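Local coordinates for AlkD2 (Streptococcus mutans, PDB 6M9M), which binds inosine-5'-monophosphate and belongs to the HEAT-like repeat family of DNA glycosylases, though its own biological function is unknown, at residues 60-65 with 69-74. Sequence-based numbering, arbitrary orientation. Where two conformers were deposited one is given.
Sequences FLFGYL and KEILIF
Two consecutive helices of the HEAT-like repeat fold, joined by a short connection, pack here as a roughly antiparallel helical hairpin: Phe62 near the end of helix 52-65 meets Ile71 and Phe74 at the start of helix 69-79. The axes of the two short segments approach to 9.0 Å with an angle of 139° between their directions, and Phe62 and Ile71 are the nearest pair of CA atoms. Ile71 CG2 sits against the opposing backbone, 3.4 Å from Phe62 O. The same methyl is 3.8 Å from Phe62 CB, at the root of that side chain. This branch lies anti to the Ile71 backbone N, with CG1 beside that nitrogen. Leu65 closes the turn end of the contact, its CB 4.2 Å from Ile71 CG2. One turn further along, Phe74 CG is anti to the backbone N (chi1 -169°), which carries the ring toward Phe62 and sets its edge toward the Phe62 face in an offset edge-to-face pair. The ring centroids stand 5.3 Å apart with planes at 63°, and the closest carbons are Phe62 CZ and Phe74 CE2 at 3.7 Å. Phe44 of helix 36-47 meets both rings and also touches Ile71, extending the cluster into the preceding helix. With no hydrogen bond between the segments, their contact is apolar and aromatic, without a hydrogen bond's directionality; Phe62, Leu65 and Ile71 are buried, Phe74 partly exposed.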
loop_
_atom_site.group_PDB
_atom_site.type_symbol
_atom_site.label_atom_id
_atom_site.label_comp_id
_atom_site.label_asym_id
_atom_site.label_seq_id
_atom_site.Cartn_x
_atom_site.Cartn_y
_atom_site.Cartn_z
ATOM N N PHE A 60 8.353 4.048 -6.261
ATOM C CA PHE A 60 8.157 5.381 -5.697
ATOM C C PHE A 60 7.798 6.382 -6.799
ATOM O O PHE A 60 6.907 7.221 -6.626
ATOM C CB PHE A 60 9.383 5.862 -4.899
ATOM C CG PHE A 60 9.510 5.250 -3.520
ATOM C CD1 PHE A 60 8.543 5.482 -2.557
ATOM C CD2 PHE A 60 10.610 4.481 -3.178
ATOM C CE1 PHE A 60 8.661 4.930 -1.283
ATOM C CE2 PHE A 60 10.732 3.937 -1.906
ATOM C CZ PHE A 60 9.759 4.167 -0.958
ATOM N N LEU A 61 8.506 6.333 -7.937
ATOM C CA LEU A 61 8.151 7.206 -9.056
ATOM C C LEU A 61 6.713 6.987 -9.517
ATOM O O LEU A 61 5.975 7.947 -9.752
ATOM C CB LEU A 61 9.109 7.019 -10.229
ATOM C CG LEU A 61 10.527 7.573 -10.122
ATOM C CD1 LEU A 61 11.259 7.258 -11.433
ATOM C CD2 LEU A 61 10.512 9.060 -9.854
ATOM N N PHE A 62 6.295 5.725 -9.657
ATOM C CA PHE A 62 4.919 5.456 -10.048
ATOM C C PHE A 62 3.949 6.139 -9.080
ATOM O O PHE A 62 2.961 6.741 -9.499
ATOM C CB PHE A 62 4.618 3.951 -10.077
ATOM C CG PHE A 62 5.298 3.168 -11.187
ATOM C CD1 PHE A 62 5.527 3.705 -12.460
ATOM C CD2 PHE A 62 5.670 1.848 -10.963
ATOM C CE1 PHE A 62 6.127 2.923 -13.466
ATOM C CE2 PHE A 62 6.272 1.092 -11.944
ATOM C CZ PHE A 62 6.509 1.624 -13.193
ATOM N N GLY A 63 4.210 6.034 -7.769
ATOM C CA GLY A 63 3.375 6.724 -6.804
ATOM C C GLY A 63 3.260 8.212 -7.070
ATOM O O GLY A 63 2.167 8.790 -7.040
ATOM N N TYR A 64 4.398 8.868 -7.327
ATOM C CA TYR A 64 4.359 10.302 -7.602
ATOM C C TYR A 64 3.624 10.624 -8.903
ATOM O O TYR A 64 3.062 11.716 -9.039
ATOM C CB TYR A 64 5.779 10.882 -7.639
ATOM C CG TYR A 64 6.583 10.624 -6.385
ATOM C CD1 TYR A 64 6.021 10.739 -5.127
ATOM C CD2 TYR A 64 7.899 10.205 -6.470
ATOM C CE1 TYR A 64 6.759 10.437 -3.985
ATOM C CE2 TYR A 64 8.646 9.935 -5.353
ATOM C CZ TYR A 64 8.088 10.044 -4.113
ATOM O OH TYR A 64 8.865 9.738 -3.021
ATOM N N LEU A 65 3.641 9.701 -9.861
ATOM C CA LEU A 65 3.071 9.868 -11.192
ATOM C C LEU A 65 1.641 9.353 -11.309
ATOM O O LEU A 65 1.055 9.416 -12.403
ATOM C CB LEU A 65 3.919 9.082 -12.188
ATOM C CG LEU A 65 5.335 9.567 -12.459
ATOM C CD1 LEU A 65 6.090 8.423 -13.127
ATOM C CD2 LEU A 65 5.340 10.827 -13.316
ATOM N N LYS A 69 -3.789 7.571 -14.999
ATOM C CA LYS A 69 -4.478 6.310 -14.783
ATOM C C LYS A 69 -3.704 5.118 -15.335
ATOM O O LYS A 69 -3.812 4.016 -14.790
ATOM C CB LYS A 69 -5.871 6.365 -15.417
ATOM C CG LYS A 69 -6.825 7.328 -14.719
ATOM C CD LYS A 69 -8.148 7.459 -15.468
ATOM C CE LYS A 69 -9.096 8.431 -14.769
ATOM N NZ LYS A 69 -8.689 9.854 -14.951
ATOM N N GLU A 70 -2.922 5.298 -16.408
ATOM C CA GLU A 70 -2.135 4.174 -16.906
ATOM C C GLU A 70 -1.044 3.763 -15.929
ATOM O O GLU A 70 -0.727 2.569 -15.821
ATOM C CB GLU A 70 -1.557 4.503 -18.271
ATOM C CG GLU A 70 -2.614 4.602 -19.348
ATOM C CD GLU A 70 -2.033 4.892 -20.718
ATOM O OE1 GLU A 70 -2.232 6.010 -21.202
ATOM O OE2 GLU A 70 -1.393 3.996 -21.306
ATOM N N ILE A 71 -0.469 4.720 -15.206
ATOM C CA ILE A 71 0.503 4.389 -14.172
ATOM C C ILE A 71 -0.184 3.668 -13.019
ATOM O O ILE A 71 0.316 2.659 -12.504
ATOM C CB ILE A 71 1.224 5.668 -13.699
ATOM C CG1 ILE A 71 2.019 6.322 -14.842
ATOM C CG2 ILE A 71 2.121 5.353 -12.508
ATOM C CD1 ILE A 71 3.262 5.564 -15.261
ATOM N N LEU A 72 -1.336 4.191 -12.582
ATOM C CA LEU A 72 -2.048 3.566 -11.471
ATOM C C LEU A 72 -2.475 2.134 -11.803
ATOM O O LEU A 72 -2.367 1.243 -10.956
ATOM C CB LEU A 72 -3.228 4.435 -11.064
ATOM C CG LEU A 72 -4.005 3.980 -9.848
ATOM C CD1 LEU A 72 -3.138 3.978 -8.610
ATOM C CD2 LEU A 72 -5.237 4.826 -9.643
ATOM N N ILE A 73 -2.950 1.889 -13.036
ATOM C CA ILE A 73 -3.300 0.529 -13.451
ATOM C C ILE A 73 -2.066 -0.368 -13.446
ATOM O O ILE A 73 -2.133 -1.531 -13.037
ATOM C CB ILE A 73 -3.983 0.544 -14.833
ATOM C CG1 ILE A 73 -5.396 1.131 -14.744
ATOM C CG2 ILE A 73 -3.997 -0.847 -15.458
ATOM C CD1 ILE A 73 -6.017 1.465 -16.099
ATOM N N PHE A 74 -0.927 0.137 -13.921
ATOM C CA PHE A 74 0.291 -0.673 -13.898
ATOM C C PHE A 74 0.691 -1.036 -12.466
ATOM O O PHE A 74 1.097 -2.174 -12.195
ATOM C CB PHE A 74 1.403 0.064 -14.625
ATOM C CG PHE A 74 2.628 -0.761 -14.894
ATOM C CD1 PHE A 74 2.724 -1.523 -16.039
ATOM C CD2 PHE A 74 3.688 -0.761 -14.012
ATOM C CE1 PHE A 74 3.858 -2.277 -16.306
ATOM C CE2 PHE A 74 4.831 -1.515 -14.278
ATOM C CZ PHE A 74 4.911 -2.267 -15.428
#